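Local structure of anthrone oxidase-like protein (5F9P) at residues Tyr122-Phe128 / Pro216-Tyr221; Gly154-Val160 / Ile175-Asp181. The protein is an oxygenase of atypical angucycline biosynthesis that cleaves a carbon-carbon bond in the oxidative opening of ring B. All blocks are in the same frame, centred on the assembly; numbering follows the deposited sequence.

Interaction 1: Tyr122-Phe128 / Pro216-Tyr221; sequences YTVFTVF and PYSNTY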
ATOM      1  N   TYR A 122     -10.079  -3.447  -7.368  1.00 12.93           N
ATOM      2  CA  TYR A 122      -8.818  -3.778  -8.037  1.00 11.45           C
ATOM      3  C   TYR A 122      -7.788  -2.726  -7.612  1.00 12.58           C
ATOM      4  O   TYR A 122      -7.957  -1.529  -7.866  1.00 11.44           O
ATOM      5  CB  TYR A 122      -8.963  -3.835  -9.561  1.00 13.50           C
ATOM      6  CG  TYR A 122      -7.759  -4.458 -10.249  1.00 13.56           C
ATOM      7  CD1 TYR A 122      -7.585  -5.835 -10.256  1.00 12.25           C
ATOM      8  CD2 TYR A 122      -6.782  -3.667 -10.860  1.00 10.87           C
ATOM      9  CE1 TYR A 122      -6.486  -6.420 -10.858  1.00 13.39           C
ATOM     10  CE2 TYR A 122      -5.679  -4.248 -11.469  1.00 11.01           C
ATOM     11  CZ  TYR A 122      -5.542  -5.628 -11.470  1.00 14.77           C
ATOM     12  OH  TYR A 122      -4.449  -6.230 -12.061  1.00 16.23           O
ATOM     13  N   THR A 123      -6.740  -3.171  -6.923  1.00 11.67           N
ATOM     14  CA  THR A 123      -5.863  -2.240  -6.223  1.00 10.81           C
ATOM     15  C   THR A 123      -4.528  -2.122  -6.923  1.00 10.79           C
ATOM     16  O   THR A 123      -3.882  -3.127  -7.250  1.00 10.50           O
ATOM     17  CB  THR A 123      -5.687  -2.648  -4.738  1.00 12.75           C
ATOM     18  OG1 THR A 123      -6.960  -2.563  -4.074  1.00 11.70           O
ATOM     19  CG2 THR A 123      -4.679  -1.724  -4.012  1.00  7.47           C
ATOM     20  N   VAL A 124      -4.120  -0.882  -7.151  1.00  9.54           N
ATOM     21  CA  VAL A 124      -2.923  -0.590  -7.938  1.00  8.67           C
ATOM     22  C   VAL A 124      -1.903   0.178  -7.090  1.00 10.80           C
ATOM     23  O   VAL A 124      -2.225   1.199  -6.487  1.00  9.64           O
ATOM     24  CB  VAL A 124      -3.305   0.205  -9.212  1.00 10.13           C
ATOM     25  CG1 VAL A 124      -2.070   0.533 -10.061  1.00 13.07           C
ATOM     26  CG2 VAL A 124      -4.319  -0.581 -10.019  1.00  9.47           C
ATOM     27  N   PHE A 125      -0.674  -0.328  -7.045  1.00 12.69           N
ATOM     28  CA  PHE A 125       0.336   0.143  -6.103  1.00 12.35           C
ATOM     29  C   PHE A 125       1.671   0.441  -6.797  1.00 13.65           C
ATOM     30  O   PHE A 125       2.136  -0.342  -7.626  1.00 12.58           O
ATOM     31  CB  PHE A 125       0.540  -0.927  -5.022  1.00 10.94           C
ATOM     32  CG  PHE A 125       1.653  -0.637  -4.071  1.00 10.35           C
ATOM     33  CD1 PHE A 125       1.501   0.307  -3.071  1.00 12.01           C
ATOM     34  CD2 PHE A 125       2.855  -1.317  -4.169  1.00 12.39           C
ATOM     35  CE1 PHE A 125       2.528   0.568  -2.189  1.00 15.74           C
ATOM     36  CE2 PHE A 125       3.876  -1.063  -3.293  1.00 13.38           C
ATOM     37  CZ  PHE A 125       3.719  -0.112  -2.299  1.00 14.32           C
ATOM     38  N   THR A 126       2.270   1.579  -6.454  1.00 11.11           N
ATOM     39  CA  THR A 126       3.610   1.925  -6.912  1.00 11.10           C
ATOM     40  C   THR A 126       4.352   2.659  -5.813  1.00 11.99           C
ATOM     41  O   THR A 126       3.826   3.603  -5.222  1.00  9.97           O
ATOM     42  CB  THR A 126       3.595   2.843  -8.165  1.00 12.28           C
ATOM     43  OG1 THR A 126       2.876   2.205  -9.225  1.00 14.36           O
ATOM     44  CG2 THR A 126       5.023   3.122  -8.634  1.00 11.76           C
ATOM     45  N   VAL A 127       5.574   2.227  -5.541  1.00 12.61           N
ATOM     46  CA  VAL A 127       6.460   2.988  -4.666  1.00 11.63           C
ATOM     47  C   VAL A 127       7.552   3.593  -5.533  1.00 14.16           C
ATOM     48  O   VAL A 127       8.260   2.863  -6.247  1.00 12.24           O
ATOM     49  CB  VAL A 127       7.073   2.119  -3.547  1.00 11.77           C
ATOM     50  CG1 VAL A 127       7.622   0.831  -4.111  1.00 17.03           C
ATOM     51  CG2 VAL A 127       8.168   2.891  -2.808  1.00 10.13           C
ATOM     52  N   PHE A 128       7.654   4.923  -5.501  1.00  8.50           N
ATOM     53  CA  PHE A 128       8.649   5.651  -6.296  1.00 11.29           C
ATOM     54  C   PHE A 128       9.788   6.114  -5.408  1.00 10.67           C
ATOM     55  O   PHE A 128       9.572   6.910  -4.487  1.00 11.71           O
ATOM     56  CB  PHE A 128       8.068   6.926  -6.916  1.00  9.56           C
ATOM     57  CG  PHE A 128       6.801   6.730  -7.724  1.00 11.79           C
ATOM     58  CD1 PHE A 128       5.568   6.707  -7.107  1.00 10.20           C
ATOM     59  CD2 PHE A 128       6.851   6.649  -9.104  1.00 12.26           C
ATOM     60  CE1 PHE A 128       4.399   6.561  -7.847  1.00 11.21           C
ATOM     61  CE2 PHE A 128       5.697   6.505  -9.848  1.00 14.92           C
ATOM     62  CZ  PHE A 128       4.461   6.467  -9.219  1.00 11.89           C
ATOM     63  N   PRO A 216      11.166   2.325  -9.952  1.00 18.23           N
ATOM     64  CA  PRO A 216       9.981   2.214  -9.090  1.00 17.48           C
ATOM     65  C   PRO A 216       9.523   0.757  -9.031  1.00 19.96           C
ATOM     66  O   PRO A 216       9.873  -0.027  -9.923  1.00 18.88           O
ATOM     67  CB  PRO A 216       8.934   3.078  -9.807  1.00 16.90           C
ATOM     68  CG  PRO A 216       9.740   3.960 -10.776  1.00 20.73           C
ATOM     69  CD  PRO A 216      10.912   3.123 -11.165  1.00 19.29           C
ATOM     70  N   TYR A 217       8.784   0.391  -7.990  1.00 15.55           N
ATOM     71  CA  TYR A 217       8.167  -0.930  -7.929  1.00 16.01           C
ATOM     72  C   TYR A 217       6.658  -0.766  -8.014  1.00 16.18           C
ATOM     73  O   TYR A 217       6.050  -0.041  -7.219  1.00 12.58           O
ATOM     74  CB  TYR A 217       8.538  -1.700  -6.648  1.00 17.29           C
ATOM     75  CG  TYR A 217       7.780  -3.024  -6.527  1.00 16.37           C
ATOM     76  CD1 TYR A 217       8.317  -4.203  -7.031  1.00 15.83           C
ATOM     77  CD2 TYR A 217       6.513  -3.075  -5.959  1.00 14.74           C
ATOM     78  CE1 TYR A 217       7.625  -5.395  -6.946  1.00 17.52           C
ATOM     79  CE2 TYR A 217       5.809  -4.258  -5.867  1.00 10.69           C
ATOM     80  CZ  TYR A 217       6.375  -5.419  -6.359  1.00 14.72           C
ATOM     81  OH  TYR A 217       5.691  -6.604  -6.277  1.00 15.39           O
ATOM     82  N   SER A 218       6.045  -1.430  -8.983  1.00 14.92           N
ATOM     83  CA  SER A 218       4.597  -1.406  -9.054  1.00 15.11           C
ATOM     84  C   SER A 218       4.031  -2.818  -9.106  1.00 15.41           C
ATOM     85  O   SER A 218       4.707  -3.771  -9.529  1.00 16.01           O
ATOM     86  CB  SER A 218       4.118  -0.545 -10.231  1.00 15.77           C
ATOM     87  OG  SER A 218       4.479  -1.134 -11.450  1.00 30.08           O
ATOM     88  N   ASN A 219       2.803  -2.963  -8.631  1.00 13.72           N
ATOM     89  CA  ASN A 219       2.111  -4.249  -8.702  1.00 12.97           C
ATOM     90  C   ASN A 219       0.633  -3.982  -8.497  1.00 12.98           C
ATOM     91  O   ASN A 219       0.246  -2.869  -8.114  1.00 11.22           O
ATOM     92  CB  ASN A 219       2.667  -5.253  -7.673  1.00  9.80           C
ATOM     93  CG  ASN A 219       2.273  -6.722  -7.985  1.00 14.30           C
ATOM     94  OD1 ASN A 219       1.706  -7.019  -9.037  1.00 13.28           O
ATOM     95  ND2 ASN A 219       2.586  -7.633  -7.062  1.00 11.98           N
ATOM     96  N   THR A 220      -0.194  -4.979  -8.781  1.00  9.04           N
ATOM     97  CA  THR A 220      -1.628  -4.842  -8.586  1.00 10.63           C
ATOM     98  C   THR A 220      -2.049  -5.934  -7.621  1.00 10.92           C
ATOM     99  O   THR A 220      -1.339  -6.925  -7.470  1.00 13.58           O
ATOM    100  CB  THR A 220      -2.394  -4.986  -9.906  1.00 10.66           C
ATOM    101  OG1 THR A 220      -2.061  -6.243 -10.507  1.00 10.58           O
ATOM    102  CG2 THR A 220      -2.018  -3.850 -10.877  1.00 11.76           C
ATOM    103  N   TYR A 221      -3.193  -5.761  -6.966  1.00 10.45           N
ATOM    104  CA  TYR A 221      -3.555  -6.651  -5.856  1.00 10.18           C
ATOM    105  C   TYR A 221      -5.054  -6.844  -5.744  1.00 11.45           C
ATOM    106  O   TYR A 221      -5.837  -5.991  -6.161  1.00  9.41           O
ATOM    107  CB  TYR A 221      -3.085  -6.067  -4.514  1.00  8.96           C
ATOM    108  CG  TYR A 221      -1.599  -5.892  -4.380  1.00  9.53           C
ATOM    109  CD1 TYR A 221      -0.792  -6.930  -3.922  1.00  9.20           C
ATOM    110  CD2 TYR A 221      -0.995  -4.690  -4.719  1.00 11.44           C
ATOM    111  CE1 TYR A 221       0.579  -6.765  -3.812  1.00 10.84           C
ATOM    112  CE2 TYR A 221       0.377  -4.515  -4.620  1.00  8.85           C
ATOM    113  CZ  TYR A 221       1.159  -5.547  -4.162  1.00 11.60           C
ATOM    114  OH  TYR A 221       2.529  -5.368  -4.060  1.00 11.97           O
TER

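Interaction 2: Gly154-Val160 / Ile175-Asp181; sequences GFRAHVV and ISYSQWD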
ATOM      1  N   GLY A 154     -14.190   4.062 -14.150  1.00 21.01           N
ATOM      2  CA  GLY A 154     -13.761   2.903 -13.383  1.00 21.50           C
ATOM      3  C   GLY A 154     -12.852   3.271 -12.225  1.00 16.66           C
ATOM      4  O   GLY A 154     -12.522   2.434 -11.378  1.00 19.38           O
ATOM      5  N   PHE A 155     -12.438   4.528 -12.185  1.00 16.46           N
ATOM      6  CA  PHE A 155     -11.592   4.980 -11.098  1.00 17.10           C
ATOM      7  C   PHE A 155     -12.434   5.131  -9.845  1.00 17.21           C
ATOM      8  O   PHE A 155     -13.525   5.709  -9.898  1.00 19.13           O
ATOM      9  CB  PHE A 155     -10.925   6.310 -11.436  1.00 14.70           C
ATOM     10  CG  PHE A 155     -10.304   6.985 -10.243  1.00 16.23           C
ATOM     11  CD1 PHE A 155      -9.044   6.611  -9.794  1.00 14.08           C
ATOM     12  CD2 PHE A 155     -10.993   7.974  -9.552  1.00 14.75           C
ATOM     13  CE1 PHE A 155      -8.472   7.239  -8.687  1.00 14.27           C
ATOM     14  CE2 PHE A 155     -10.426   8.601  -8.448  1.00 14.85           C
ATOM     15  CZ  PHE A 155      -9.162   8.222  -8.011  1.00 11.42           C
ATOM     16  N   ARG A 156     -11.939   4.625  -8.721  1.00 12.32           N
ATOM     17  CA  ARG A 156     -12.666   4.775  -7.456  1.00 14.40           C
ATOM     18  C   ARG A 156     -12.009   5.728  -6.468  1.00 15.46           C
ATOM     19  O   ARG A 156     -12.687   6.572  -5.870  1.00 13.44           O
ATOM     20  CB  ARG A 156     -12.871   3.416  -6.785  1.00 13.27           C
ATOM     21  CG  ARG A 156     -13.750   2.469  -7.582  1.00 16.55           C
ATOM     22  CD  ARG A 156     -13.898   1.132  -6.849  1.00 15.15           C
ATOM     23  NE  ARG A 156     -14.845   0.269  -7.539  1.00 17.63           N
ATOM     24  CZ  ARG A 156     -15.222  -0.924  -7.104  1.00 19.17           C
ATOM     25  NH1 ARG A 156     -14.717  -1.411  -5.969  1.00 17.14           N
ATOM     26  NH2 ARG A 156     -16.100  -1.625  -7.808  1.00 17.21           N
ATOM     27  N   ALA A 157     -10.698   5.586  -6.274  1.00 12.48           N
ATOM     28  CA  ALA A 157     -10.010   6.372  -5.247  1.00 13.49           C
ATOM     29  C   ALA A 157      -8.494   6.350  -5.389  1.00 11.45           C
ATOM     30  O   ALA A 157      -7.922   5.449  -6.026  1.00 11.10           O
ATOM     31  CB  ALA A 157     -10.422   5.891  -3.830  1.00 11.24           C
ATOM     32  N   HIS A 158      -7.849   7.351  -4.799  1.00  9.40           N
ATOM     33  CA  HIS A 158      -6.391   7.465  -4.853  1.00 10.64           C
ATOM     34  C   HIS A 158      -5.857   7.983  -3.533  1.00 13.41           C
ATOM     35  O   HIS A 158      -6.303   9.028  -3.034  1.00 13.74           O
ATOM     36  CB  HIS A 158      -5.932   8.407  -5.979  1.00 11.41           C
ATOM     37  CG  HIS A 158      -4.448   8.377  -6.223  1.00 11.23           C
ATOM     38  ND1 HIS A 158      -3.739   9.480  -6.660  1.00 10.41           N
ATOM     39  CD2 HIS A 158      -3.544   7.375  -6.105  1.00 10.32           C
ATOM     40  CE1 HIS A 158      -2.464   9.154  -6.805  1.00 13.64           C
ATOM     41  NE2 HIS A 158      -2.318   7.884  -6.474  1.00 11.08           N
ATOM     42  N   VAL A 159      -4.906   7.243  -2.975  1.00 10.25           N
ATOM     43  CA  VAL A 159      -4.181   7.662  -1.782  1.00 10.71           C
ATOM     44  C   VAL A 159      -2.722   7.922  -2.141  1.00 10.06           C
ATOM     45  O   VAL A 159      -2.082   7.090  -2.803  1.00  9.25           O
ATOM     46  CB  VAL A 159      -4.221   6.561  -0.690  1.00 12.03           C
ATOM     47  CG1 VAL A 159      -3.475   7.027   0.552  1.00 10.31           C
ATOM     48  CG2 VAL A 159      -5.677   6.179  -0.352  1.00 10.47           C
ATOM     49  N   VAL A 160      -2.190   9.063  -1.715  1.00  8.48           N
ATOM     50  CA  VAL A 160      -0.769   9.351  -1.929  1.00  9.18           C
ATOM     51  C   VAL A 160      -0.098   9.402  -0.579  1.00  9.89           C
ATOM     52  O   VAL A 160      -0.518  10.153   0.294  1.00 12.35           O
ATOM     53  CB  VAL A 160      -0.548  10.704  -2.663  1.00 12.37           C
ATOM     54  CG1 VAL A 160       0.946  10.998  -2.843  1.00  9.51           C
ATOM     55  CG2 VAL A 160      -1.267  10.706  -4.015  1.00 10.42           C
ATOM     56  N   ILE A 175       4.438   7.051  -2.430  1.00 10.00           N
ATOM     57  CA  ILE A 175       3.654   5.894  -2.828  1.00 11.26           C
ATOM     58  C   ILE A 175       2.342   6.340  -3.403  1.00 12.19           C
ATOM     59  O   ILE A 175       1.717   7.282  -2.902  1.00 12.45           O
ATOM     60  CB  ILE A 175       3.388   4.952  -1.624  1.00 12.40           C
ATOM     61  CG1 ILE A 175       4.655   4.173  -1.286  1.00 12.70           C
ATOM     62  CG2 ILE A 175       2.213   4.001  -1.921  1.00 10.54           C
ATOM     63  CD1 ILE A 175       4.586   3.434   0.032  1.00 15.47           C
ATOM     64  N   SER A 176       1.944   5.663  -4.475  1.00  9.64           N
ATOM     65  CA  SER A 176       0.650   5.858  -5.093  1.00 11.93           C
ATOM     66  C   SER A 176      -0.179   4.596  -4.861  1.00  9.54           C
ATOM     67  O   SER A 176       0.246   3.503  -5.241  1.00 10.75           O
ATOM     68  CB  SER A 176       0.838   6.057  -6.603  1.00 10.07           C
ATOM     69  OG  SER A 176      -0.417   6.120  -7.249  1.00 11.13           O
ATOM     70  N   TYR A 177      -1.352   4.737  -4.258  1.00 10.95           N
ATOM     71  CA  TYR A 177      -2.210   3.581  -3.968  1.00  8.95           C
ATOM     72  C   TYR A 177      -3.616   3.920  -4.458  1.00 10.09           C
ATOM     73  O   TYR A 177      -4.257   4.814  -3.915  1.00 10.21           O
ATOM     74  CB  TYR A 177      -2.200   3.305  -2.456  1.00 11.71           C
ATOM     75  CG  TYR A 177      -3.098   2.185  -1.960  1.00 12.29           C
ATOM     76  CD1 TYR A 177      -4.455   2.391  -1.760  1.00 11.48           C
ATOM     77  CD2 TYR A 177      -2.576   0.925  -1.667  1.00 10.62           C
ATOM     78  CE1 TYR A 177      -5.278   1.366  -1.289  1.00 11.47           C
ATOM     79  CE2 TYR A 177      -3.381  -0.097  -1.200  1.00 10.98           C
ATOM     80  CZ  TYR A 177      -4.730   0.125  -1.009  1.00 11.26           C
ATOM     81  OH  TYR A 177      -5.528  -0.903  -0.539  1.00 11.20           O
ATOM     82  N   SER A 178      -4.073   3.241  -5.510  1.00  8.28           N
ATOM     83  CA  SER A 178      -5.365   3.543  -6.113  1.00  8.66           C
ATOM     84  C   SER A 178      -6.315   2.336  -6.202  1.00 11.10           C
ATOM     85  O   SER A 178      -5.881   1.182  -6.228  1.00 11.50           O
ATOM     86  CB  SER A 178      -5.197   4.209  -7.493  1.00  9.59           C
ATOM     87  OG  SER A 178      -4.494   3.404  -8.428  1.00 11.02           O
ATOM     88  N   GLN A 179      -7.613   2.631  -6.246  1.00 12.59           N
ATOM     89  CA  GLN A 179      -8.665   1.621  -6.355  1.00 13.08           C
ATOM     90  C   GLN A 179      -9.468   1.775  -7.652  1.00 15.14           C
ATOM     91  O   GLN A 179      -9.823   2.892  -8.045  1.00 12.56           O
ATOM     92  CB  GLN A 179      -9.628   1.732  -5.173  1.00 12.00           C
ATOM     93  CG  GLN A 179      -8.973   1.543  -3.816  1.00 14.00           C
ATOM     94  CD  GLN A 179      -9.944   1.794  -2.677  1.00 16.90           C
ATOM     95  OE1 GLN A 179     -10.785   2.690  -2.751  1.00 18.22           O
ATOM     96  NE2 GLN A 179      -9.841   0.993  -1.624  1.00 15.57           N
ATOM     97  N   TRP A 180      -9.781   0.643  -8.286  1.00 11.76           N
ATOM     98  CA  TRP A 180     -10.431   0.628  -9.589  1.00 11.98           C
ATOM     99  C   TRP A 180     -11.599  -0.379  -9.609  1.00 17.42           C
ATOM    100  O   TRP A 180     -11.645  -1.291  -8.777  1.00 13.22           O
ATOM    101  CB  TRP A 180      -9.390   0.276 -10.661  1.00 13.38           C
ATOM    102  CG  TRP A 180      -8.294   1.301 -10.752  1.00 13.43           C
ATOM    103  CD1 TRP A 180      -7.170   1.392  -9.970  1.00 12.76           C
ATOM    104  CD2 TRP A 180      -8.227   2.382 -11.681  1.00 14.27           C
ATOM    105  NE1 TRP A 180      -6.409   2.474 -10.362  1.00 15.94           N
ATOM    106  CE2 TRP A 180      -7.047   3.106 -11.401  1.00 14.90           C
ATOM    107  CE3 TRP A 180      -9.064   2.819 -12.719  1.00 16.24           C
ATOM    108  CZ2 TRP A 180      -6.677   4.237 -12.126  1.00 11.10           C
ATOM    109  CZ3 TRP A 180      -8.692   3.950 -13.442  1.00 15.48           C
ATOM    110  CH2 TRP A 180      -7.508   4.640 -13.139  1.00 13.82           C
ATOM    111  N   ASP A 181     -12.536  -0.207 -10.545  1.00 15.10           N
ATOM    112  CA  ASP A 181     -13.692  -1.102 -10.651  1.00 16.82           C
ATOM    113  C   ASP A 181     -13.277  -2.520 -10.961  1.00 16.64           C
ATOM    114  O   ASP A 181     -13.926  -3.471 -10.534  1.00 19.04           O
ATOM    115  CB  ASP A 181     -14.657  -0.649 -11.755  1.00 19.40           C
ATOM    116  CG  ASP A 181     -15.526   0.516 -11.335  1.00 23.96           C
ATOM    117  OD1 ASP A 181     -15.554   0.810 -10.124  1.00 22.03           O
ATOM    118  OD2 ASP A 181     -16.189   1.129 -12.214  1.00 28.77           O
TER
HETATM  119  O   HOH W   1     -15.391  -4.842  -8.278  1.00 26.82           O

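Interaction 1: Tyr122-Phe128 / Pro216-Tyr221
Thr123, Phe125 and Val127 each form a hydrogen-bonded antiparallel pair, with Tyr221, Asn219 and Tyr217 respectively, joining two neighbouring strands in the wall of a closed beta barrel. The register is unbroken, and the segments run at 172° to one another. Six backbone hydrogen bonds hold them, the shortest from Tyr221 N to Thr123 O at 2.7 Å. In the central pair, Phe125 N lies almost in line with the C=O of Asn219, 2.9 Å from its O.

The residues of these three pairs turn into the barrel. There Phe125 CB comes to the edge of the Tyr221 ring, 3.6 Å from CE2, while its own ring meets Tyr217 edge to edge, CE2 lying 4.3 Å from Tyr217 CD2. Val127 CG1 fills in against Tyr217 CB at 3.7 Å, having been set between the backbone N and carbonyl carbon (chi1 48°). Asn219 leans away from the partner strand: its ND2 binds Ser54 O, and its OD1 takes a weak bond from Thr220 N.

On the outer face, Tyr122 slants across Thr220, whose OG1 donates to Tyr122 OH at 2.8 Å. Because Thr220 OG1 also accepts from Asp53 N, the hydroxyl of Tyr122 is tied through it to a loop. Further along, Thr126 OG1 sits close upon Ser218 CB, at 3.2 Å.

Leu13 and Leu15 of strand 10-17 meet the inward rings from across the barrel. Trp186 of helix 183-190 packs outside on Val124 and Thr220, and strand 172-180 flanks segment 122-128.

Interaction 2: Gly154-Val160 / Ile175-Asp181
A classic beta bulge interrupts this hairpin where Arg156 and Ala157 both face Gln179. Gln179 O receives two N-H groups, Arg156 N at 2.8 Å and, more weakly, Ala157 N at 3.3 Å; Gln179 N returns a bond to Ala157 O.

From the bulge, Arg156 points toward the partner segment and reaches Asp181, just beyond the end of that strand. Its chain, extended from CG to NE, delivers NE to Asp181 OD1 at 2.7 Å in a nearly straight salt bridge (162°) that uses the anti lone pair of the carboxylate. The two planar groups are turned 68° apart, and NH1 makes a further salt bridge with Asp121.

Next to the bulge, Phe155 turns an edge to the face of the six-membered ring of Trp180, a T-shaped pair with centroids 5.6 Å apart. Phe155 CB adds a CH-pi contact over that same ring, and Trp180 NE1 is fixed by Ser178 OG at 2.9 Å. Towards the turn, the ring of His158 leans across so that NE2 meets Ser176 OG at 2.7 Å; this hydroxyl also bonds a glycerol.

Such a bulge is a regular way for antiparallel hairpins to absorb one additional residue, here within a barrel consistent with the dimeric alpha-beta barrel superfamily.

Interactions 1 and 2 are consecutive parts of one barrel wall, their centres about 10 Å apart, with interaction 2 nested in the chain loop that interaction 1 closes. Strand 122-130 shares an edge with strand 172-180: Val124 N lies 2.9 Å from Ser178 O, and Tyr122 O the same distance from Trp180 N, both probable hydrogen bonds. Packing joins them on both faces. Inside the barrel Phe125 CE1 touches Ile175 CG2 at 3.5 Å, and outside Val124 CG2 touches Trp180 CD1 at 3.5 Å. Glycerol, probably from the crystallisation liquor, lies near Phe128 of interaction 1 and Ser176 of interaction 2, and does not by itself identify an active site.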